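Local coordinates for protein MGS-M4 (Unidentified, PDB 4Q3M) that probably catalyses the nicotinamide-dependent reduction of carbonyl compounds as an aldo-keto reductase of TIM-barrel fold, its natural substrate being unknown, at residues 22-27 / 51-56; 138-143 / 171-176; 159-162 / 166-169. All blocks are in the same frame, centred on the assembly; numbering follows the deposited sequence.

Overall arrangement
Contact 1 lies at the surface on one side of the barrel, while contacts 2 and 3 are buried on the other, about 17 Å from it between nearest atoms. Contacts 2 and 3 share helix 168-176: contact 2 packs it against helix 140-149, and contact 3 ties its start to strand 156-160. They touch where Val140 meets Phe169, and both reach the second subunit. The chemistry follows the place. At the surface a single carboxylate receives the N-H groups of a helix start; between two buried helices an aromatic ring is packed by aliphatic groups; in the buried loop of contact 3 an amide side chain hydrogen-bonds the strand end.

Contact 1: 22-27 / 51-56; sequences SKKNDA and EEEVGR
The carboxylate of Glu53 is the flat group at the centre, with the turn leading into helix 26-37 and its first residues meeting it on both sides of its plane. The amide N-H of Asn25 comes in from above one side, 38° out of the plane, and the methyl of Ala27 lies beyond the OE1 edge, slightly to the other side of the plane. The amide donates to one oxygen, with Asn25 N to Glu53 OE2 at 3.0 Å and a nearly straight N-H...O angle of 177°. At the other oxygen, Glu53 OE1 has Ala27 CB at 3.4 Å and takes a further, weak hydrogen bond from the backbone N of Tyr28. Beyond OE2, Lys24 closes up with its backbone, Lys24 CA standing 3.6 Å from Glu53 OE2, and with the middle of its side chain, while its bent chain leaves the ammonium out of contact with the carboxylate: Lys24 NZ is 5.9 Å from Glu53 OE2. The Asn25 amide is turned 36° from the carboxylate, and its oxygen stays at 4.0 Å, Asn25 OD1 to Glu53 OE2, as two acceptors would. Glu53 reaches across because its chain is extended beyond CG.

One acidic group thus serves backbone N-H groups at a helix start where the N-cap residue, Asn25, makes no capping bond of its own. Its negative charge at this end is likely to suit the helix dipole.

This is a surface contact of the TIM barrel. Helices 26-37 and 51-59 follow strands 17-18 and 41-43, which lie side by side in the parallel sheet. On the latter helix Glu51 is buried, bonded to Thr72 of strand 69-74 and Ser91 of helix 81-94, so that neighbouring acidic residues tie helix 51-59 to the units before and after it.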
loop_
_atom_site.group_PDB
_atom_site.type_symbol
_atom_site.label_atom_id
_atom_site.label_comp_id
_atom_site.label_asym_id
_atom_site.label_seq_id
_atom_site.Cartn_x
_atom_site.Cartn_y
_atom_site.Cartn_z
ATOM N N SER A 22 -6.558 24.984 1.466
ATOM C CA SER A 22 -5.726 26.165 1.271
ATOM C C SER A 22 -6.255 27.364 2.053
ATOM O O SER A 22 -6.999 27.210 3.025
ATOM C CB SER A 22 -5.626 26.511 -0.217
ATOM O OG SER A 22 -4.756 27.609 -0.434
ATOM N N LYS A 23 -5.871 28.557 1.605
ATOM C CA LYS A 23 -6.095 29.796 2.347
ATOM C C LYS A 23 -7.347 30.509 1.810
ATOM O O LYS A 23 -7.991 30.026 0.877
ATOM C CB LYS A 23 -4.837 30.681 2.248
ATOM C CG LYS A 23 -4.659 31.846 3.251
ATOM C CD LYS A 23 -5.313 31.651 4.616
ATOM C CE LYS A 23 -5.463 33.007 5.325
ATOM N NZ LYS A 23 -6.438 33.037 6.449
ATOM N N LYS A 24 -7.682 31.648 2.411
ATOM C CA LYS A 24 -8.910 32.382 2.111
ATOM C C LYS A 24 -9.122 32.703 0.626
ATOM O O LYS A 24 -8.236 33.236 -0.045
ATOM C CB LYS A 24 -8.942 33.679 2.930
ATOM C CG LYS A 24 -8.929 33.468 4.441
ATOM C CD LYS A 24 -10.109 32.626 4.910
ATOM C CE LYS A 24 -10.083 32.363 6.408
ATOM N NZ LYS A 24 -8.903 31.558 6.814
ATOM N N ASN A 25 -10.305 32.343 0.129
ATOM C CA ASN A 25 -10.765 32.684 -1.222
ATOM C C ASN A 25 -9.933 32.090 -2.362
ATOM O O ASN A 25 -10.237 32.307 -3.535
ATOM C CB ASN A 25 -10.832 34.206 -1.376
ATOM C CG ASN A 25 -11.818 34.843 -0.415
ATOM O OD1 ASN A 25 -12.809 34.224 -0.027
ATOM N ND2 ASN A 25 -11.548 36.083 -0.022
ATOM N N ASP A 26 -8.890 31.340 -2.021
ATOM C CA ASP A 26 -8.112 30.635 -3.031
ATOM C C ASP A 26 -8.895 29.425 -3.522
ATOM O O ASP A 26 -8.781 29.028 -4.681
ATOM C CB ASP A 26 -6.750 30.212 -2.479
ATOM C CG ASP A 26 -5.816 31.387 -2.267
ATOM O OD1 ASP A 26 -5.057 31.721 -3.202
ATOM O OD2 ASP A 26 -5.836 31.976 -1.166
ATOM N N ALA A 27 -9.693 28.848 -2.631
ATOM C CA ALA A 27 -10.582 27.753 -2.994
ATOM C C ALA A 27 -11.792 28.293 -3.743
ATOM O O ALA A 27 -12.277 27.674 -4.689
ATOM C CB ALA A 27 -11.019 26.985 -1.759
ATOM N N GLU A 51 -15.625 23.724 2.146
ATOM C CA GLU A 51 -17.001 23.454 1.736
ATOM C C GLU A 51 -17.821 24.737 1.671
ATOM O O GLU A 51 -18.754 24.855 0.876
ATOM C CB GLU A 51 -17.662 22.462 2.695
ATOM C CG GLU A 51 -17.093 21.057 2.631
ATOM C CD GLU A 51 -17.700 20.138 3.673
ATOM O OE1 GLU A 51 -17.894 20.588 4.822
ATOM O OE2 GLU A 51 -17.987 18.969 3.341
ATOM N N GLU A 52 -17.462 25.696 2.517
ATOM C CA GLU A 52 -18.123 26.990 2.545
ATOM C C GLU A 52 -17.801 27.809 1.296
ATOM O O GLU A 52 -18.701 28.322 0.631
ATOM C CB GLU A 52 -17.720 27.761 3.801
ATOM C CG GLU A 52 -18.233 27.152 5.094
ATOM C CD GLU A 52 -18.016 28.059 6.289
ATOM O OE1 GLU A 52 -18.193 29.287 6.144
ATOM O OE2 GLU A 52 -17.670 27.545 7.373
ATOM N N GLU A 53 -16.514 27.921 0.979
ATOM C CA GLU A 53 -16.070 28.703 -0.171
ATOM C C GLU A 53 -16.438 28.035 -1.491
ATOM O O GLU A 53 -16.748 28.713 -2.471
ATOM C CB GLU A 53 -14.560 28.935 -0.109
ATOM C CG GLU A 53 -14.112 29.798 1.058
ATOM C CD GLU A 53 -12.634 30.126 1.007
ATOM O OE1 GLU A 53 -11.956 29.673 0.060
ATOM O OE2 GLU A 53 -12.150 30.835 1.913
ATOM N N VAL A 54 -16.399 26.706 -1.515
ATOM C CA VAL A 54 -16.773 25.953 -2.707
ATOM C C VAL A 54 -18.261 26.119 -3.000
ATOM O O VAL A 54 -18.654 26.374 -4.139
ATOM C CB VAL A 54 -16.439 24.453 -2.560
ATOM C CG1 VAL A 54 -17.103 23.643 -3.665
ATOM C CG2 VAL A 54 -14.934 24.240 -2.567
ATOM N N GLY A 55 -19.079 25.987 -1.962
ATOM C CA GLY A 55 -20.521 26.075 -2.103
ATOM C C GLY A 55 -21.022 27.428 -2.571
ATOM O O GLY A 55 -21.994 27.509 -3.321
ATOM N N ARG A 56 -20.360 28.493 -2.130
ATOM C CA ARG A 56 -20.764 29.846 -2.502
ATOM C C ARG A 56 -20.290 30.205 -3.906
ATOM O O ARG A 56 -20.917 31.012 -4.592
ATOM C CB ARG A 56 -20.233 30.862 -1.490
ATOM C CG ARG A 56 -20.918 30.789 -0.137
ATOM C CD ARG A 56 -20.393 31.851 0.813
ATOM N NE ARG A 56 -21.009 31.745 2.133
ATOM C CZ ARG A 56 -20.619 30.884 3.067
ATOM N NH1 ARG A 56 -19.616 30.055 2.821
ATOM N NH2 ARG A 56 -21.231 30.848 4.242
#

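Contact 2: 138-143 / 171-176; sequences FNVHHL and HDYCKK
Val140 sets its CG1 methyl squarely over one face of the Tyr173 ring. The methyl is 4.0 Å from the ring centroid and only 11° off the ring normal, a CH-pi contact with the carbon poised above the middle of the ring. The branch comes to lie there because CG1 is anti to the backbone N (chi1 170°). Leu143, one turn further along helix 140-149, takes the edge of the same ring instead: its CB lies near the ring plane, with Leu143 CB to Tyr173 CE2 at 3.5 Å. The leucine and tyrosine side chains run past each other in opposite directions, so the end of the leucine reaches back toward helix 168-176. There Leu143 CD1 touches Tyr173 CE2 at 3.6 Å and the sulfur of the next residue, Cys174 SG, at 3.8 Å.

The ring reaches out from helix 168-176 with CG anti to the backbone N (chi1 173°), and further along helix 140-149 Met144 and Met147 also pack on it. Its hydroxyl arrives beside the helix backbone, Tyr173 OH to Val140 O being 3.9 Å. A leucine in place of Tyr173 would probably leave the Val140 methyl without the flat face it rests on and open a gap beside Leu143.

At the start of helix 140-149, Asn139 N donates to His142 ND1 at 3.0 Å, and the other ring nitrogen of His142 bonds Asp270. Asn139, Val140 and His141 there also pack against the second subunit.

No hydrogen bond joins the two segments. These adjacent barrel helices are held here by apolar and CH-pi contact centred on the Tyr173 ring, with Leu143 to Cys174 beside it, and no polar pairing sets their spacing.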
loop_
_atom_site.group_PDB
_atom_site.type_symbol
_atom_site.label_atom_id
_atom_site.label_comp_id
_atom_site.label_asym_id
_atom_site.label_seq_id
_atom_site.Cartn_x
_atom_site.Cartn_y
_atom_site.Cartn_z
ATOM N N PHE A 138 -9.955 2.832 -0.281
ATOM C CA PHE A 138 -10.316 1.464 0.058
ATOM C C PHE A 138 -9.566 0.483 -0.832
ATOM O O PHE A 138 -9.575 0.612 -2.056
ATOM C CB PHE A 138 -11.826 1.249 -0.077
ATOM C CG PHE A 138 -12.603 1.570 1.170
ATOM C CD1 PHE A 138 -12.295 2.687 1.930
ATOM C CD2 PHE A 138 -13.648 0.757 1.578
ATOM C CE1 PHE A 138 -13.011 2.983 3.076
ATOM C CE2 PHE A 138 -14.368 1.047 2.722
ATOM C CZ PHE A 138 -14.049 2.161 3.472
ATOM N N ASN A 139 -8.907 -0.493 -0.216
ATOM C CA ASN A 139 -8.226 -1.533 -0.972
ATOM C C ASN A 139 -9.198 -2.659 -1.304
ATOM O O ASN A 139 -10.390 -2.558 -1.015
ATOM C CB ASN A 139 -7.020 -2.070 -0.199
ATOM C CG ASN A 139 -5.901 -2.534 -1.115
ATOM O OD1 ASN A 139 -6.117 -2.775 -2.303
ATOM N ND2 ASN A 139 -4.698 -2.661 -0.566
ATOM N N VAL A 140 -8.687 -3.728 -1.906
ATOM C CA VAL A 140 -9.532 -4.813 -2.396
ATOM C C VAL A 140 -10.344 -5.488 -1.290
ATOM O O VAL A 140 -11.560 -5.631 -1.414
ATOM C CB VAL A 140 -8.696 -5.885 -3.126
ATOM C CG1 VAL A 140 -9.538 -7.122 -3.406
ATOM C CG2 VAL A 140 -8.122 -5.318 -4.417
ATOM N N HIS A 141 -9.682 -5.891 -0.208
ATOM C CA HIS A 141 -10.372 -6.606 0.863
ATOM C C HIS A 141 -11.362 -5.709 1.602
ATOM O O HIS A 141 -12.321 -6.197 2.200
ATOM C CB HIS A 141 -9.370 -7.221 1.847
ATOM C CG HIS A 141 -8.412 -6.237 2.443
ATOM N ND1 HIS A 141 -7.339 -5.726 1.745
ATOM C CD2 HIS A 141 -8.353 -5.688 3.679
ATOM C CE1 HIS A 141 -6.667 -4.895 2.523
ATOM N NE2 HIS A 141 -7.261 -4.855 3.702
ATOM N N HIS A 142 -11.134 -4.401 1.551
ATOM C CA HIS A 142 -12.090 -3.447 2.102
ATOM C C HIS A 142 -13.344 -3.414 1.237
ATOM O O HIS A 142 -14.464 -3.358 1.745
ATOM C CB HIS A 142 -11.477 -2.050 2.198
ATOM C CG HIS A 142 -10.219 -1.997 3.006
ATOM N ND1 HIS A 142 -9.195 -1.116 2.732
ATOM C CD2 HIS A 142 -9.819 -2.716 4.081
ATOM C CE1 HIS A 142 -8.218 -1.294 3.602
ATOM N NE2 HIS A 142 -8.570 -2.260 4.431
ATOM N N LEU A 143 -13.143 -3.453 -0.076
ATOM C CA LEU A 143 -14.251 -3.441 -1.022
ATOM C C LEU A 143 -15.045 -4.742 -0.960
ATOM O O LEU A 143 -16.272 -4.727 -1.052
ATOM C CB LEU A 143 -13.738 -3.202 -2.443
ATOM C CG LEU A 143 -13.075 -1.847 -2.700
ATOM C CD1 LEU A 143 -12.530 -1.769 -4.120
ATOM C CD2 LEU A 143 -14.053 -0.714 -2.436
ATOM N N HIS A 171 -7.944 -1.546 -10.268
ATOM C CA HIS A 171 -8.825 -1.073 -11.330
ATOM C C HIS A 171 -9.649 -2.218 -11.907
ATOM O O HIS A 171 -10.863 -2.096 -12.077
ATOM C CB HIS A 171 -8.012 -0.403 -12.440
ATOM C CG HIS A 171 -8.851 0.267 -13.484
ATOM N ND1 HIS A 171 -8.384 0.532 -14.754
ATOM C CD2 HIS A 171 -10.122 0.730 -13.446
ATOM C CE1 HIS A 171 -9.332 1.128 -15.454
ATOM N NE2 HIS A 171 -10.397 1.260 -14.684
ATOM N N ASP A 172 -8.981 -3.328 -12.205
ATOM C CA ASP A 172 -9.652 -4.502 -12.749
ATOM C C ASP A 172 -10.681 -5.053 -11.772
ATOM O O ASP A 172 -11.780 -5.433 -12.173
ATOM C CB ASP A 172 -8.637 -5.588 -13.110
ATOM C CG ASP A 172 -7.896 -5.288 -14.399
ATOM O OD1 ASP A 172 -8.385 -4.451 -15.186
ATOM O OD2 ASP A 172 -6.829 -5.896 -14.628
ATOM N N TYR A 173 -10.324 -5.093 -10.490
ATOM C CA TYR A 173 -11.246 -5.570 -9.466
ATOM C C TYR A 173 -12.508 -4.717 -9.424
ATOM O O TYR A 173 -13.621 -5.241 -9.408
ATOM C CB TYR A 173 -10.585 -5.581 -8.085
ATOM C CG TYR A 173 -11.566 -5.902 -6.977
ATOM C CD1 TYR A 173 -11.898 -7.217 -6.677
ATOM C CD2 TYR A 173 -12.173 -4.890 -6.244
ATOM C CE1 TYR A 173 -12.802 -7.513 -5.675
ATOM C CE2 TYR A 173 -13.079 -5.178 -5.245
ATOM C CZ TYR A 173 -13.388 -6.489 -4.962
ATOM O OH TYR A 173 -14.291 -6.772 -3.965
ATOM N N CYS A 174 -12.323 -3.399 -9.397
ATOM C CA CYS A 174 -13.443 -2.468 -9.351
ATOM C C CYS A 174 -14.354 -2.633 -10.564
ATOM O O CYS A 174 -15.578 -2.667 -10.430
ATOM C CB CYS A 174 -12.939 -1.026 -9.261
ATOM S SG CYS A 174 -12.131 -0.610 -7.696
ATOM N N LYS A 175 -13.750 -2.742 -11.744
ATOM C CA LYS A 175 -14.510 -2.906 -12.979
ATOM C C LYS A 175 -15.308 -4.206 -12.982
ATOM O O LYS A 175 -16.418 -4.257 -13.511
ATOM C CB LYS A 175 -13.582 -2.858 -14.196
ATOM C CG LYS A 175 -13.155 -1.454 -14.593
ATOM C CD LYS A 175 -12.486 -1.442 -15.960
ATOM C CE LYS A 175 -11.179 -2.218 -15.951
ATOM N NZ LYS A 175 -10.577 -2.299 -17.311
ATOM N N LYS A 176 -14.743 -5.254 -12.389
ATOM C CA LYS A 176 -15.439 -6.531 -12.285
ATOM C C LYS A 176 -16.621 -6.431 -11.326
ATOM O O LYS A 176 -17.608 -7.153 -11.467
ATOM C CB LYS A 176 -14.485 -7.636 -11.826
ATOM C CG LYS A 176 -13.458 -8.050 -12.868
ATOM C CD LYS A 176 -12.583 -9.187 -12.361
ATOM C CE LYS A 176 -11.562 -9.608 -13.408
ATOM N NZ LYS A 176 -10.719 -10.743 -12.940
#

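Contact 3: 159-162 / 166-169; sequences VETH and QNHF
In the beta-alpha-beta unit of strand 156-160, helix 168-176 and strand 180-184, this contact closes the loop from the first strand to the helix, with Asn167, the N-cap residue, turned back onto the strand end. Its amide nitrogen makes two hydrogen bonds there, Asn167 ND2 to Glu160 O at 2.6 Å and Asn167 ND2 to Thr161 OG1 at 2.9 Å. Both acceptors lie near the amide plane, but the bonds are bent (135° at the hydrogen toward Glu160 O), so the pair probably holds the amide's rotation. Seen from the carbonyl of Glu160, the donor is tilted 25° from the carbonyl plane. Asn167 is brought there with CG anti to its own carbonyl carbon (chi1 -58°).

Gln166 sits beside His162: Gln166 CG is 3.5 Å from His162 O, and Gln166 CA offers that oxygen a CH...O contact at 3.4 Å. The histidine side chain turns back, with His162 NE2 donating to Glu160 OE2 at 2.9 Å through the anti lone pair. The carboxylate's strongest partner is the backbone N-H of Ile265; Phe266 N and the ammonium of Lys264 also bind it. Asn167 N, meanwhile, bonds Asn271 of the second subunit.

Buried polar atoms thus find mates within the loop and around it. With a lysine, two N-H groups and a histidine about it, the Glu160 carboxylate is likely to be stabilised as the anion.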
loop_
_atom_site.group_PDB
_atom_site.type_symbol
_atom_site.label_atom_id
_atom_site.label_comp_id
_atom_site.label_asym_id
_atom_site.label_seq_id
_atom_site.Cartn_x
_atom_site.Cartn_y
_atom_site.Cartn_z
ATOM N N VAL A 159 -9.086 6.655 -5.291
ATOM C CA VAL A 159 -7.772 6.290 -4.773
ATOM C C VAL A 159 -6.644 6.987 -5.527
ATOM O O VAL A 159 -6.825 7.436 -6.661
ATOM C CB VAL A 159 -7.540 4.767 -4.841
ATOM C CG1 VAL A 159 -8.455 4.041 -3.863
ATOM C CG2 VAL A 159 -7.749 4.261 -6.260
ATOM N N GLU A 160 -5.484 7.073 -4.885
ATOM C CA GLU A 160 -4.292 7.636 -5.506
ATOM C C GLU A 160 -3.910 6.840 -6.746
ATOM O O GLU A 160 -3.560 5.664 -6.655
ATOM C CB GLU A 160 -3.124 7.658 -4.520
ATOM C CG GLU A 160 -1.789 8.018 -5.155
ATOM C CD GLU A 160 -0.608 7.665 -4.275
ATOM O OE1 GLU A 160 -0.819 7.395 -3.074
ATOM O OE2 GLU A 160 0.532 7.647 -4.788
ATOM N N THR A 161 -3.986 7.483 -7.904
ATOM C CA THR A 161 -3.674 6.819 -9.162
ATOM C C THR A 161 -2.996 7.776 -10.136
ATOM O O THR A 161 -3.546 8.823 -10.481
ATOM C CB THR A 161 -4.939 6.236 -9.821
ATOM O OG1 THR A 161 -5.636 5.408 -8.882
ATOM C CG2 THR A 161 -4.573 5.411 -11.044
ATOM N N HIS A 162 -1.795 7.410 -10.566
ATOM C CA HIS A 162 -1.048 8.192 -11.539
ATOM C C HIS A 162 -0.090 7.290 -12.310
ATOM O O HIS A 162 -0.118 6.070 -12.155
ATOM C CB HIS A 162 -0.291 9.332 -10.853
ATOM C CG HIS A 162 0.330 8.945 -9.547
ATOM N ND1 HIS A 162 1.407 8.090 -9.457
ATOM C CD2 HIS A 162 0.024 9.299 -8.277
ATOM C CE1 HIS A 162 1.737 7.935 -8.188
ATOM N NE2 HIS A 162 0.914 8.658 -7.450
ATOM N N GLN A 166 -0.124 2.954 -11.095
ATOM C CA GLN A 166 -1.206 2.838 -12.068
ATOM C C GLN A 166 -2.388 1.990 -11.595
ATOM O O GLN A 166 -3.482 2.086 -12.154
ATOM C CB GLN A 166 -0.654 2.283 -13.382
ATOM C CG GLN A 166 0.507 3.100 -13.935
ATOM C CD GLN A 166 0.882 2.712 -15.350
ATOM O OE1 GLN A 166 0.277 1.819 -15.942
ATOM N NE2 GLN A 166 1.884 3.387 -15.903
ATOM N N ASN A 167 -2.164 1.163 -10.575
ATOM C CA ASN A 167 -3.235 0.399 -9.929
ATOM C C ASN A 167 -4.091 -0.437 -10.880
ATOM O O ASN A 167 -5.319 -0.402 -10.801
ATOM C CB ASN A 167 -4.151 1.345 -9.147
ATOM C CG ASN A 167 -3.408 2.148 -8.101
ATOM O OD1 ASN A 167 -2.419 1.685 -7.533
ATOM N ND2 ASN A 167 -3.882 3.362 -7.839
ATOM N N HIS A 168 -3.451 -1.187 -11.771
ATOM C CA HIS A 168 -4.178 -2.003 -12.740
ATOM C C HIS A 168 -4.952 -3.139 -12.076
ATOM O O HIS A 168 -6.020 -3.531 -12.546
ATOM C CB HIS A 168 -3.219 -2.569 -13.789
ATOM C CG HIS A 168 -2.703 -1.543 -14.747
ATOM N ND1 HIS A 168 -3.329 -1.262 -15.944
ATOM C CD2 HIS A 168 -1.626 -0.726 -14.686
ATOM C CE1 HIS A 168 -2.657 -0.318 -16.578
ATOM N NE2 HIS A 168 -1.620 0.025 -15.835
ATOM N N PHE A 169 -4.406 -3.666 -10.984
ATOM C CA PHE A 169 -5.051 -4.750 -10.253
ATOM C C PHE A 169 -6.332 -4.264 -9.586
ATOM O O PHE A 169 -7.395 -4.867 -9.743
ATOM C CB PHE A 169 -4.097 -5.335 -9.208
ATOM C CG PHE A 169 -4.633 -6.552 -8.509
ATOM C CD1 PHE A 169 -4.404 -7.817 -9.024
ATOM C CD2 PHE A 169 -5.360 -6.434 -7.335
ATOM C CE1 PHE A 169 -4.893 -8.941 -8.384
ATOM C CE2 PHE A 169 -5.853 -7.553 -6.692
ATOM C CZ PHE A 169 -5.618 -8.808 -7.216
#